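PDB 6U83: outer membrane associated protein from Francisella tularensis subsp. tularensis, which probably binds the peptidoglycan layer through this periplasmic OmpA-like domain, which holds D-alanine here, while the whole protein may also act as a porin. Local coordinates for residues Lys33-Asn38 with Val46-Ile51; Thr57-Thr62 with Glu163-Ala168; Leu41-Val46 with Asp156-Arg161; Ala78-Val83 with Lys129-Asp134. All coordinates share one frame; numbering follows the deposited sequence.

Contacts 1 and 2 are neighbouring strand pairings in one mixed sheet, their centres about 9 Å apart: contact 1 joins strand 33-34 to strand 46-52, which pairs with strand 55-63, and contact 2 joins that to strand 161-172. Contact 3 joins the loops leading into strands 46-52 and 161-172, its centre about 15 Å from those of contacts 1 and 2; its second segment holds Gln160 of the D-alanine pocket. Contact 4, formed by chain lying between the strands of contact 2, packs helix 73-89 against the end of helix 110-130, its centre about 20 Å from that of contact 3. Phe82 of 78-83 packs on contact 2, so sheet and helices share one core.

Contact 1. Residues Lys33-Asn38 with Val46-Ile51; sequences KQCEGN and VACYTI
Cys35 is held to 46-51 twice, by its backbone and by its sulfur. Its N-H gives a nearly straight hydrogen bond to the carbonyl of Tyr49, Cys35 N to Tyr49 O being 2.8 Å, and Tyr49 N returns a bond of 3.0 Å to Lys33 O. Both backbone bonds of Tyr49 bracket Gln34, the pattern of a parallel bridge between strand 33-34 and strand 46-52. Beside it the disulfide closes, Cys35 SG to Cys48 SG at 2.1 Å with a chi3 of 91°, close to the relaxed value for an S-S bond. Cys48 reaches it with SG set between its own backbone N and carbonyl carbon (chi1 59°), while CB lies 3.1 Å from Lys33 O.

The Tyr49 ring makes the wider packing surface. Gln34 lies over one face of it, with CA 3.5 Å above the ring plane near its centre and CB making a CH-pi contact 3.9 Å from the ring centroid. The glutamine chain then runs on extended, its polar amide carried past the ring and its plane turned 60° from it. Leu28 also touches Tyr49, and the methyl CG2 of Thr50 packs near the sulfur of Cys35. Cysteine suits both ends because a covalent link just after the short, weakly bonded strand 33-34 can hold it to the sheet edge; such a bond is consistent with an oxidising, periplasmic setting.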
loop_
_atom_site.group_PDB
_atom_site.type_symbol
_atom_site.label_atom_id
_atom_site.label_comp_id
_atom_site.label_asym_id
_atom_site.label_seq_id
_atom_site.Cartn_x
_atom_site.Cartn_y
_atom_site.Cartn_z
ATOM N N LYS A 33 -3.144 12.469 3.446
ATOM C CA LYS A 33 -3.290 13.647 2.605
ATOM C C LYS A 33 -3.631 13.232 1.182
ATOM O O LYS A 33 -3.427 12.086 0.789
ATOM C CB LYS A 33 -2.010 14.485 2.619
ATOM C CG LYS A 33 -1.404 14.656 4.015
ATOM C CD LYS A 33 -2.430 15.198 5.015
ATOM C CE LYS A 33 -1.770 15.797 6.254
ATOM N NZ LYS A 33 -2.301 17.171 6.512
ATOM N N GLN A 34 -4.152 14.180 0.407
ATOM C CA GLN A 34 -4.569 13.877 -0.956
ATOM C C GLN A 34 -3.364 13.532 -1.824
ATOM O O GLN A 34 -2.301 14.139 -1.698
ATOM C CB GLN A 34 -5.322 15.062 -1.552
ATOM C CG GLN A 34 -5.817 14.823 -2.967
ATOM C CD GLN A 34 -6.484 16.045 -3.557
ATOM O OE1 GLN A 34 -5.814 16.996 -3.949
ATOM N NE2 GLN A 34 -7.812 16.034 -3.606
ATOM N N CYS A 35 -3.534 12.548 -2.707
ATOM C CA CYS A 35 -2.437 12.113 -3.564
ATOM C C CYS A 35 -2.020 13.226 -4.519
ATOM O O CYS A 35 -2.863 13.850 -5.165
ATOM C CB CYS A 35 -2.820 10.867 -4.371
ATOM S SG CYS A 35 -3.159 9.343 -3.433
ATOM N N GLU A 36 -0.716 13.469 -4.597
ATOM C CA GLU A 36 -0.114 14.324 -5.605
ATOM C C GLU A 36 0.009 13.567 -6.924
ATOM O O GLU A 36 -0.130 12.345 -6.982
ATOM C CB GLU A 36 1.265 14.791 -5.142
ATOM C CG GLU A 36 2.188 13.628 -4.782
ATOM C CD GLU A 36 3.648 14.032 -4.624
ATOM O OE1 GLU A 36 3.921 15.228 -4.365
ATOM O OE2 GLU A 36 4.526 13.149 -4.766
ATOM N N GLY A 37 0.286 14.301 -7.993
ATOM C CA GLY A 37 0.543 13.652 -9.262
ATOM C C GLY A 37 1.715 12.692 -9.173
ATOM O O GLY A 37 2.765 13.047 -8.626
ATOM N N ASN A 38 1.544 11.472 -9.690
ATOM C CA ASN A 38 2.588 10.442 -9.673
ATOM C C ASN A 38 3.077 10.163 -8.255
ATOM O O ASN A 38 4.275 10.220 -7.965
ATOM C CB ASN A 38 3.757 10.827 -10.577
ATOM C CG ASN A 38 3.694 10.145 -11.913
ATOM O OD1 ASN A 38 2.998 9.142 -12.074
ATOM N ND2 ASN A 38 4.425 10.675 -12.883
ATOM N N VAL A 46 4.297 5.858 1.470
ATOM C CA VAL A 46 3.222 6.847 1.492
ATOM C C VAL A 46 1.862 6.169 1.540
ATOM O O VAL A 46 1.672 5.052 1.049
ATOM C CB VAL A 46 3.280 7.810 0.284
ATOM C CG1 VAL A 46 2.628 7.178 -0.945
ATOM C CG2 VAL A 46 2.622 9.143 0.647
ATOM N N ALA A 47 0.913 6.874 2.143
ATOM C CA ALA A 47 -0.507 6.578 2.066
ATOM C C ALA A 47 -1.222 7.883 1.743
ATOM O O ALA A 47 -1.021 8.887 2.432
ATOM C CB ALA A 47 -1.024 5.976 3.378
ATOM N N CYS A 48 -2.033 7.883 0.688
ATOM C CA CYS A 48 -2.726 9.098 0.280
ATOM C C CYS A 48 -4.133 8.739 -0.214
ATOM O O CYS A 48 -4.473 7.560 -0.386
ATOM C CB CYS A 48 -1.897 9.867 -0.760
ATOM S SG CYS A 48 -1.481 8.978 -2.291
ATOM N N TYR A 49 -4.975 9.768 -0.408
ATOM C CA TYR A 49 -6.366 9.562 -0.813
ATOM C C TYR A 49 -6.691 10.325 -2.093
ATOM O O TYR A 49 -6.110 11.376 -2.372
ATOM C CB TYR A 49 -7.377 9.987 0.297
ATOM C CG TYR A 49 -7.447 11.483 0.568
ATOM C CD1 TYR A 49 -8.182 12.330 -0.249
ATOM C CD2 TYR A 49 -6.783 12.045 1.650
ATOM C CE1 TYR A 49 -8.235 13.691 -0.008
ATOM C CE2 TYR A 49 -6.831 13.403 1.900
ATOM C CZ TYR A 49 -7.558 14.217 1.070
ATOM O OH TYR A 49 -7.615 15.569 1.307
ATOM N N THR A 50 -7.643 9.794 -2.865
ATOM C CA THR A 50 -8.336 10.568 -3.890
ATOM C C THR A 50 -9.831 10.502 -3.628
ATOM O O THR A 50 -10.334 9.548 -3.027
ATOM C CB THR A 50 -8.076 10.078 -5.317
ATOM O OG1 THR A 50 -8.829 8.881 -5.546
ATOM C CG2 THR A 50 -6.606 9.800 -5.529
ATOM N N ILE A 51 -10.539 11.525 -4.079
ATOM C CA ILE A 51 -11.985 11.574 -3.973
ATOM C C ILE A 51 -12.552 11.496 -5.378
ATOM O O ILE A 51 -12.020 12.112 -6.311
ATOM C CB ILE A 51 -12.461 12.845 -3.246
ATOM C CG1 ILE A 51 -11.829 12.928 -1.858
ATOM C CG2 ILE A 51 -13.974 12.861 -3.137
ATOM C CD1 ILE A 51 -11.880 14.345 -1.280
#

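Contact 2. Residues Thr57-Thr62 with Glu163-Ala168; sequences TVYLDT and EASVSA
Thr57 OG1 and Ser167 OG share a hydrogen bond of 2.9 Å across a non-hydrogen-bonded pair, where close backbones let two short hydroxyl side chains meet. The same torsion (chi1 -56°) sets CG2 anti to the backbone N, so the Thr57 methyl lies against the Ser167 hydroxyl and the Val166 carbonyl. Further along, Val58 and Val166 exchange two backbone bonds, Val58 N to Val166 O being 3.0 Å, and Leu60 and Ala164 do likewise, with Leu60 N to Ala164 O at 2.9 Å.

These are central antiparallel strands of the OmpA-like alpha/beta fold, their short axes 169° apart, and their two faces differ. Val58, Leu60, Ala164 and Val166 turn to the face covered by helix 73-89, where Phe82 touches all four. Leu60 sends CD2 to 4.5 Å from Ala164 CB; branched valines and leucine fill this core, and the small alanine leaves space for the phenylalanine. On the other face Ser165 CB lies 3.6 Å from Tyr59 CD2, meeting the ring obliquely, while Phe39 meets the same ring. Asp61 OD2 and Glu163 OE2, like charges, stand 4.6 Å apart; Arg161 forms a salt bridge with the glutamate and probably eases their repulsion.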
loop_
_atom_site.group_PDB
_atom_site.type_symbol
_atom_site.label_atom_id
_atom_site.label_comp_id
_atom_site.label_asym_id
_atom_site.label_seq_id
_atom_site.Cartn_x
_atom_site.Cartn_y
_atom_site.Cartn_z
ATOM N N THR A 57 -10.920 6.985 -1.862
ATOM C CA THR A 57 -10.058 5.832 -2.068
ATOM C C THR A 57 -8.694 6.145 -1.485
ATOM O O THR A 57 -8.099 7.176 -1.819
ATOM C CB THR A 57 -9.921 5.478 -3.551
ATOM O OG1 THR A 57 -11.221 5.263 -4.109
ATOM C CG2 THR A 57 -9.082 4.208 -3.715
ATOM N N VAL A 58 -8.200 5.257 -0.623
ATOM C CA VAL A 58 -6.909 5.427 0.024
ATOM C C VAL A 58 -5.939 4.438 -0.594
ATOM O O VAL A 58 -6.270 3.263 -0.777
ATOM C CB VAL A 58 -7.006 5.243 1.551
ATOM C CG1 VAL A 58 -5.638 5.408 2.193
ATOM C CG2 VAL A 58 -7.964 6.254 2.147
ATOM N N TYR A 59 -4.759 4.921 -0.949
ATOM C CA TYR A 59 -3.698 4.089 -1.484
ATOM C C TYR A 59 -2.580 3.959 -0.465
ATOM O O TYR A 59 -2.362 4.853 0.357
ATOM C CB TYR A 59 -3.126 4.673 -2.767
ATOM C CG TYR A 59 -4.143 4.790 -3.846
ATOM C CD1 TYR A 59 -4.977 5.896 -3.923
ATOM C CD2 TYR A 59 -4.276 3.796 -4.796
ATOM C CE1 TYR A 59 -5.918 6.003 -4.924
ATOM C CE2 TYR A 59 -5.213 3.891 -5.796
ATOM C CZ TYR A 59 -6.030 4.993 -5.858
ATOM O OH TYR A 59 -6.964 5.078 -6.862
ATOM N N LEU A 60 -1.869 2.838 -0.541
ATOM C CA LEU A 60 -0.696 2.571 0.276
ATOM C C LEU A 60 0.428 2.118 -0.639
ATOM O O LEU A 60 0.265 1.152 -1.395
ATOM C CB LEU A 60 -0.993 1.500 1.319
ATOM C CG LEU A 60 0.166 1.003 2.161
ATOM C CD1 LEU A 60 0.312 1.876 3.371
ATOM C CD2 LEU A 60 -0.075 -0.451 2.557
ATOM N N ASP A 61 1.561 2.819 -0.582
ATOM C CA ASP A 61 2.759 2.430 -1.325
ATOM C C ASP A 61 3.910 2.419 -0.324
ATOM O O ASP A 61 4.523 3.455 -0.055
ATOM C CB ASP A 61 3.011 3.367 -2.506
ATOM C CG ASP A 61 4.104 2.857 -3.423
ATOM O OD1 ASP A 61 4.792 1.902 -3.036
ATOM O OD2 ASP A 61 4.278 3.397 -4.534
ATOM N N THR A 62 4.177 1.244 0.236
ATOM C CA THR A 62 5.271 1.035 1.173
ATOM C C THR A 62 6.489 0.522 0.415
ATOM O O THR A 62 6.387 -0.441 -0.355
ATOM C CB THR A 62 4.853 0.025 2.244
ATOM O OG1 THR A 62 3.815 0.585 3.063
ATOM C CG2 THR A 62 6.022 -0.356 3.112
ATOM N N GLU A 163 1.780 -2.625 -2.361
ATOM C CA GLU A 163 0.687 -1.724 -2.701
ATOM C C GLU A 163 -0.644 -2.290 -2.231
ATOM O O GLU A 163 -0.844 -3.510 -2.198
ATOM C CB GLU A 163 0.580 -1.496 -4.206
ATOM C CG GLU A 163 1.809 -0.944 -4.866
ATOM C CD GLU A 163 1.532 -0.624 -6.313
ATOM O OE1 GLU A 163 0.446 -1.026 -6.809
ATOM O OE2 GLU A 163 2.387 0.030 -6.949
ATOM N N ALA A 164 -1.569 -1.383 -1.917
ATOM C CA ALA A 164 -2.945 -1.739 -1.598
ATOM C C ALA A 164 -3.814 -0.502 -1.760
ATOM O O ALA A 164 -3.338 0.625 -1.589
ATOM C CB ALA A 164 -3.072 -2.285 -0.176
ATOM N N SER A 165 -5.091 -0.723 -2.080
ATOM C CA SER A 165 -6.056 0.359 -2.165
ATOM C C SER A 165 -7.421 -0.141 -1.713
ATOM O O SER A 165 -7.830 -1.247 -2.061
ATOM C CB SER A 165 -6.131 0.926 -3.588
ATOM O OG SER A 165 -6.359 -0.089 -4.546
ATOM N N VAL A 166 -8.120 0.688 -0.935
ATOM C CA VAL A 166 -9.478 0.407 -0.486
ATOM C C VAL A 166 -10.334 1.653 -0.691
ATOM O O VAL A 166 -9.826 2.776 -0.736
ATOM C CB VAL A 166 -9.502 -0.045 0.991
ATOM C CG1 VAL A 166 -8.817 -1.397 1.144
ATOM C CG2 VAL A 166 -8.816 0.976 1.860
ATOM N N SER A 167 -11.641 1.452 -0.820
ATOM C CA SER A 167 -12.578 2.538 -1.048
ATOM C C SER A 167 -13.724 2.451 -0.058
ATOM O O SER A 167 -14.074 1.379 0.432
ATOM C CB SER A 167 -13.144 2.517 -2.470
ATOM O OG SER A 167 -12.096 2.624 -3.407
ATOM N N ALA A 168 -14.311 3.591 0.220
ATOM C CA ALA A 168 -15.437 3.634 1.133
ATOM C C ALA A 168 -16.118 4.978 0.967
ATOM O O ALA A 168 -15.475 5.947 0.546
ATOM C CB ALA A 168 -14.983 3.425 2.578
#

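Contact 3. Residues Leu41-Val46 with Asp156-Arg161; sequences LTEDGV and DPRNQR. With DAL (D-alanine), chain D.
Arg158 reaches over to Leu41 with one edge of its guanidinium while the other edge is already held by Asp156, two residues earlier in its own turn. NH2 gives a fairly straight bond of 2.9 Å to Leu41 O, which lies in the guanidinium plane. The turn is an Asx turn leading into a 3-10 segment, 157-159: Asp156 OD1 accepts from Arg158 N at 2.7 Å on its anti lone pair. The same oxygen takes Arg158 NE from above the carboxylate plane, and Asp156 OD2 receives NH1 at 2.9 Å on its syn side but tilted well out of that plane. This side-on salt bridge fixes the rotation of the arginine head, and a bend at chi3 (-65°) brings the head back to its own turn. Aspartate suits this place because its short carboxylate can serve backbone and side chain together.

Glu43, extended beyond CG, crosses the arginine at about a right angle. Its OE2 lies 3.8 Å from Arg158 CG and well out of the guanidinium plane, so no N-H points at it and the attraction is one of charge at longer range. The like-charged Asp156 is near as well; the arginine probably offsets both acids. The ring of Pro157 stiffens the turn. Just beyond, Gln160 belongs to the D-alanine pocket, its amide bonded to Ser101 and Phe64; Gln160 CG lies 3.2 Å from OXT of the ligand.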
loop_
_atom_site.group_PDB
_atom_site.type_symbol
_atom_site.label_atom_id
_atom_site.label_comp_id
_atom_site.label_asym_id
_atom_site.label_seq_id
_atom_site.Cartn_x
_atom_site.Cartn_y
_atom_site.Cartn_z
ATOM N N LEU A 41 5.881 7.475 -7.524
ATOM C CA LEU A 41 7.271 7.714 -7.875
ATOM C C LEU A 41 8.051 8.367 -6.736
ATOM O O LEU A 41 9.151 8.884 -6.957
ATOM C CB LEU A 41 7.349 8.555 -9.149
ATOM C CG LEU A 41 7.411 7.756 -10.456
ATOM C CD1 LEU A 41 6.314 6.684 -10.552
ATOM C CD2 LEU A 41 7.361 8.693 -11.654
ATOM N N THR A 42 7.489 8.361 -5.531
ATOM C CA THR A 42 8.231 8.681 -4.320
ATOM C C THR A 42 9.025 7.463 -3.874
ATOM O O THR A 42 8.510 6.340 -3.873
ATOM C CB THR A 42 7.270 9.090 -3.206
ATOM O OG1 THR A 42 6.308 8.038 -3.018
ATOM C CG2 THR A 42 6.547 10.380 -3.564
ATOM N N GLU A 43 10.278 7.681 -3.482
ATOM C CA GLU A 43 11.065 6.612 -2.887
ATOM C C GLU A 43 10.863 6.521 -1.381
ATOM O O GLU A 43 11.714 5.968 -0.673
ATOM C CB GLU A 43 12.548 6.781 -3.220
ATOM C CG GLU A 43 13.293 5.442 -3.258
ATOM C CD GLU A 43 14.543 5.481 -4.113
ATOM O OE1 GLU A 43 15.630 5.156 -3.593
ATOM O OE2 GLU A 43 14.440 5.833 -5.306
ATOM N N ASP A 44 9.764 7.062 -0.878
ATOM C CA ASP A 44 9.388 6.971 0.520
ATOM C C ASP A 44 8.065 6.227 0.617
ATOM O O ASP A 44 7.279 6.204 -0.339
ATOM C CB ASP A 44 9.248 8.373 1.159
ATOM C CG ASP A 44 10.567 9.139 1.215
ATOM O OD1 ASP A 44 11.608 8.582 0.801
ATOM O OD2 ASP A 44 10.560 10.302 1.679
ATOM N N GLY A 45 7.821 5.609 1.768
ATOM C CA GLY A 45 6.514 5.015 2.006
ATOM C C GLY A 45 5.444 6.091 2.122
ATOM O O GLY A 45 5.636 7.120 2.774
ATOM N N VAL A 46 4.297 5.858 1.470
ATOM C CA VAL A 46 3.222 6.847 1.492
ATOM C C VAL A 46 1.862 6.169 1.540
ATOM O O VAL A 46 1.672 5.052 1.049
ATOM C CB VAL A 46 3.280 7.810 0.284
ATOM C CG1 VAL A 46 2.628 7.178 -0.945
ATOM C CG2 VAL A 46 2.622 9.143 0.647
ATOM N N ASP A 156 14.711 -0.119 -10.798
ATOM C CA ASP A 156 14.621 1.030 -9.917
ATOM C C ASP A 156 14.172 0.561 -8.531
ATOM O O ASP A 156 13.234 -0.216 -8.432
ATOM C CB ASP A 156 13.634 2.037 -10.523
ATOM C CG ASP A 156 13.612 3.364 -9.795
ATOM O OD1 ASP A 156 13.213 3.383 -8.612
ATOM O OD2 ASP A 156 13.970 4.391 -10.414
ATOM N N PRO A 157 14.828 1.006 -7.451
ATOM C CA PRO A 157 14.380 0.572 -6.113
ATOM C C PRO A 157 12.945 0.957 -5.808
ATOM O O PRO A 157 12.347 0.392 -4.889
ATOM C CB PRO A 157 15.354 1.292 -5.164
ATOM C CG PRO A 157 16.490 1.713 -6.017
ATOM C CD PRO A 157 15.908 1.993 -7.364
ATOM N N ARG A 158 12.368 1.915 -6.530
ATOM C CA ARG A 158 10.973 2.225 -6.267
ATOM C C ARG A 158 10.039 1.069 -6.624
ATOM O O ARG A 158 8.905 1.033 -6.134
ATOM C CB ARG A 158 10.573 3.488 -7.013
ATOM C CG ARG A 158 10.984 4.761 -6.300
ATOM C CD ARG A 158 10.758 5.982 -7.177
ATOM N NE ARG A 158 11.626 5.964 -8.353
ATOM C CZ ARG A 158 11.775 6.996 -9.180
ATOM N NH1 ARG A 158 12.584 6.903 -10.227
ATOM N NH2 ARG A 158 11.113 8.124 -8.963
ATOM N N ASN A 159 10.473 0.128 -7.469
ATOM C CA ASN A 159 9.651 -1.047 -7.734
ATOM C C ASN A 159 9.587 -1.991 -6.537
ATOM O O ASN A 159 8.660 -2.804 -6.446
ATOM C CB ASN A 159 10.185 -1.770 -8.965
ATOM C CG ASN A 159 9.916 -1.007 -10.233
ATOM O OD1 ASN A 159 8.807 -0.525 -10.441
ATOM N ND2 ASN A 159 10.925 -0.881 -11.084
ATOM N N GLN A 160 10.550 -1.887 -5.623
ATOM C CA GLN A 160 10.647 -2.714 -4.422
ATOM C C GLN A 160 9.625 -2.221 -3.401
ATOM O O GLN A 160 9.925 -1.332 -2.592
ATOM C CB GLN A 160 12.069 -2.637 -3.873
ATOM C CG GLN A 160 13.146 -3.134 -4.846
ATOM C CD GLN A 160 14.543 -2.588 -4.512
ATOM O OE1 GLN A 160 15.503 -2.852 -5.234
ATOM N NE2 GLN A 160 14.653 -1.824 -3.420
ATOM N N ARG A 161 8.414 -2.805 -3.417
ATOM C CA ARG A 161 7.284 -2.166 -2.746
ATOM C C ARG A 161 6.120 -3.127 -2.510
ATOM O O ARG A 161 6.020 -4.197 -3.116
ATOM C CB ARG A 161 6.766 -0.985 -3.561
ATOM C CG ARG A 161 5.802 -1.436 -4.646
ATOM C CD ARG A 161 5.969 -0.613 -5.890
ATOM N NE ARG A 161 4.967 -0.889 -6.912
ATOM C CZ ARG A 161 5.176 -1.726 -7.930
ATOM N NH1 ARG A 161 6.342 -2.360 -8.035
ATOM N NH2 ARG A 161 4.222 -1.943 -8.838
HETATM N N DAL D . 15.136 -7.338 -6.926
HETATM C CA DAL D . 15.598 -6.813 -5.649
HETATM C CB DAL D . 16.468 -7.853 -4.924
HETATM C C DAL D . 14.451 -6.353 -4.752
HETATM O O DAL D . 14.704 -6.025 -3.590
HETATM O OXT DAL D . 13.272 -6.297 -5.150
#

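Contact 4. Residues Ala78-Val83 with Lys129-Asp134; sequences AIASFV and KQLGLD
Leu131, just after the last residue of helix 110-130, reaches across to helix 73-89 mainly with one methyl. Its CD1 lies over the backbone of Ala80, 3.6 Å from Ala80 CA, and also touches Ala80 CB, Ile79 CG2 and Val83 CG2. Its CG is turned beside the backbone N (chi1 -61°) and CD1 continues outward from there. Alanine suits this place on the helix because its small side chain lets the leucine methyl come down to the main chain. One turn before Leu131, Met128 touches Ile79, Phe82 and Val83.

Gly132 then ends the helix in a Schellman motif, with a positive phi of 96° at which a side chain would press on the carbonyl oxygen of Leu131; glycine avoids that. The reversal turns the chain so that Leu133 points back at the same helix as Leu131. This is where the two helices of the OmpA-like fold lean together, on the helix-covered side of the sheet.

Leu133 CB meets Val83 CG1 at 4.1 Å, the two side chains lying aslant. Val83 divides its two branches between the leucines: CG1, anti to the backbone N (chi1 171°), faces the CB atoms of both, and CG2 lies 4.1 Å from Leu131 CD1.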
loop_
_atom_site.group_PDB
_atom_site.type_symbol
_atom_site.label_atom_id
_atom_site.label_comp_id
_atom_site.label_asym_id
_atom_site.label_seq_id
_atom_site.Cartn_x
_atom_site.Cartn_y
_atom_site.Cartn_z
ATOM N N ALA A 78 2.851 4.796 7.595
ATOM C CA ALA A 78 1.827 4.736 6.552
ATOM C C ALA A 78 0.832 3.614 6.820
ATOM O O ALA A 78 -0.385 3.813 6.750
ATOM C CB ALA A 78 2.477 4.546 5.178
ATOM N N ILE A 79 1.335 2.423 7.133
ATOM C CA ILE A 79 0.445 1.279 7.317
ATOM C C ILE A 79 -0.533 1.543 8.456
ATOM O O ILE A 79 -1.736 1.270 8.349
ATOM C CB ILE A 79 1.270 0.004 7.557
ATOM C CG1 ILE A 79 2.098 -0.309 6.310
ATOM C CG2 ILE A 79 0.359 -1.147 7.932
ATOM C CD1 ILE A 79 3.142 -1.363 6.537
ATOM N N ALA A 80 -0.032 2.096 9.560
ATOM C CA ALA A 80 -0.878 2.366 10.716
ATOM C C ALA A 80 -2.049 3.263 10.352
ATOM O O ALA A 80 -3.180 3.027 10.787
ATOM C CB ALA A 80 -0.049 3.014 11.824
ATOM N N SER A 81 -1.795 4.309 9.564
ATOM C CA SER A 81 -2.880 5.184 9.136
ATOM C C SER A 81 -3.805 4.478 8.161
ATOM O O SER A 81 -5.025 4.679 8.191
ATOM C CB SER A 81 -2.315 6.446 8.498
ATOM O OG SER A 81 -1.733 7.272 9.485
ATOM N N PHE A 82 -3.234 3.672 7.271
ATOM C CA PHE A 82 -4.037 2.851 6.375
ATOM C C PHE A 82 -4.994 1.970 7.162
ATOM O O PHE A 82 -6.186 1.891 6.852
ATOM C CB PHE A 82 -3.098 2.005 5.518
ATOM C CG PHE A 82 -3.760 1.338 4.365
ATOM C CD1 PHE A 82 -4.247 2.079 3.313
ATOM C CD2 PHE A 82 -3.855 -0.032 4.313
ATOM C CE1 PHE A 82 -4.829 1.472 2.246
ATOM C CE2 PHE A 82 -4.437 -0.638 3.246
ATOM C CZ PHE A 82 -4.926 0.115 2.209
ATOM N N VAL A 83 -4.484 1.302 8.202
ATOM C CA VAL A 83 -5.313 0.401 8.997
ATOM C C VAL A 83 -6.376 1.183 9.761
ATOM O O VAL A 83 -7.531 0.745 9.870
ATOM C CB VAL A 83 -4.427 -0.432 9.940
ATOM C CG1 VAL A 83 -5.271 -1.207 10.935
ATOM C CG2 VAL A 83 -3.541 -1.375 9.132
ATOM N N LYS A 129 -1.827 -6.864 11.427
ATOM C CA LYS A 129 -2.414 -7.687 12.474
ATOM C C LYS A 129 -1.994 -7.200 13.855
ATOM O O LYS A 129 -2.815 -7.169 14.780
ATOM C CB LYS A 129 -2.035 -9.156 12.263
ATOM C CG LYS A 129 -2.772 -9.819 11.095
ATOM C CD LYS A 129 -2.378 -11.273 10.924
ATOM C CE LYS A 129 -1.437 -11.472 9.742
ATOM N NZ LYS A 129 -1.112 -12.925 9.534
ATOM N N GLN A 130 -0.721 -6.810 14.013
ATOM C CA GLN A 130 -0.275 -6.239 15.283
ATOM C C GLN A 130 -1.126 -5.039 15.671
ATOM O O GLN A 130 -1.397 -4.814 16.856
ATOM C CB GLN A 130 1.199 -5.834 15.198
ATOM C CG GLN A 130 2.178 -6.987 15.059
ATOM C CD GLN A 130 3.607 -6.511 14.857
ATOM O OE1 GLN A 130 4.098 -5.648 15.590
ATOM N NE2 GLN A 130 4.280 -7.062 13.850
ATOM N N LEU A 131 -1.578 -4.273 14.681
ATOM C CA LEU A 131 -2.346 -3.058 14.903
ATOM C C LEU A 131 -3.807 -3.301 15.272
ATOM O O LEU A 131 -4.552 -2.327 15.423
ATOM C CB LEU A 131 -2.263 -2.195 13.651
ATOM C CG LEU A 131 -0.821 -1.796 13.339
ATOM C CD1 LEU A 131 -0.741 -0.978 12.065
ATOM C CD2 LEU A 131 -0.240 -1.022 14.498
ATOM N N GLY A 132 -4.243 -4.549 15.417
ATOM C CA GLY A 132 -5.613 -4.838 15.795
ATOM C C GLY A 132 -6.560 -5.139 14.654
ATOM O O GLY A 132 -7.781 -5.156 14.872
ATOM N N LEU A 133 -6.039 -5.360 13.449
ATOM C CA LEU A 133 -6.835 -5.786 12.307
ATOM C C LEU A 133 -6.798 -7.305 12.207
ATOM O O LEU A 133 -5.762 -7.931 12.443
ATOM C CB LEU A 133 -6.305 -5.157 11.018
ATOM C CG LEU A 133 -7.181 -5.291 9.776
ATOM C CD1 LEU A 133 -8.470 -4.497 9.941
ATOM C CD2 LEU A 133 -6.412 -4.826 8.557
ATOM N N ASP A 134 -7.926 -7.898 11.850
ATOM C CA ASP A 134 -8.061 -9.344 11.930
ATOM C C ASP A 134 -7.568 -10.024 10.655
ATOM O O ASP A 134 -7.812 -9.549 9.542
ATOM C CB ASP A 134 -9.516 -9.687 12.230
ATOM C CG ASP A 134 -10.079 -8.824 13.352
ATOM O OD1 ASP A 134 -9.565 -8.916 14.490
ATOM O OD2 ASP A 134 -10.996 -8.017 13.088
#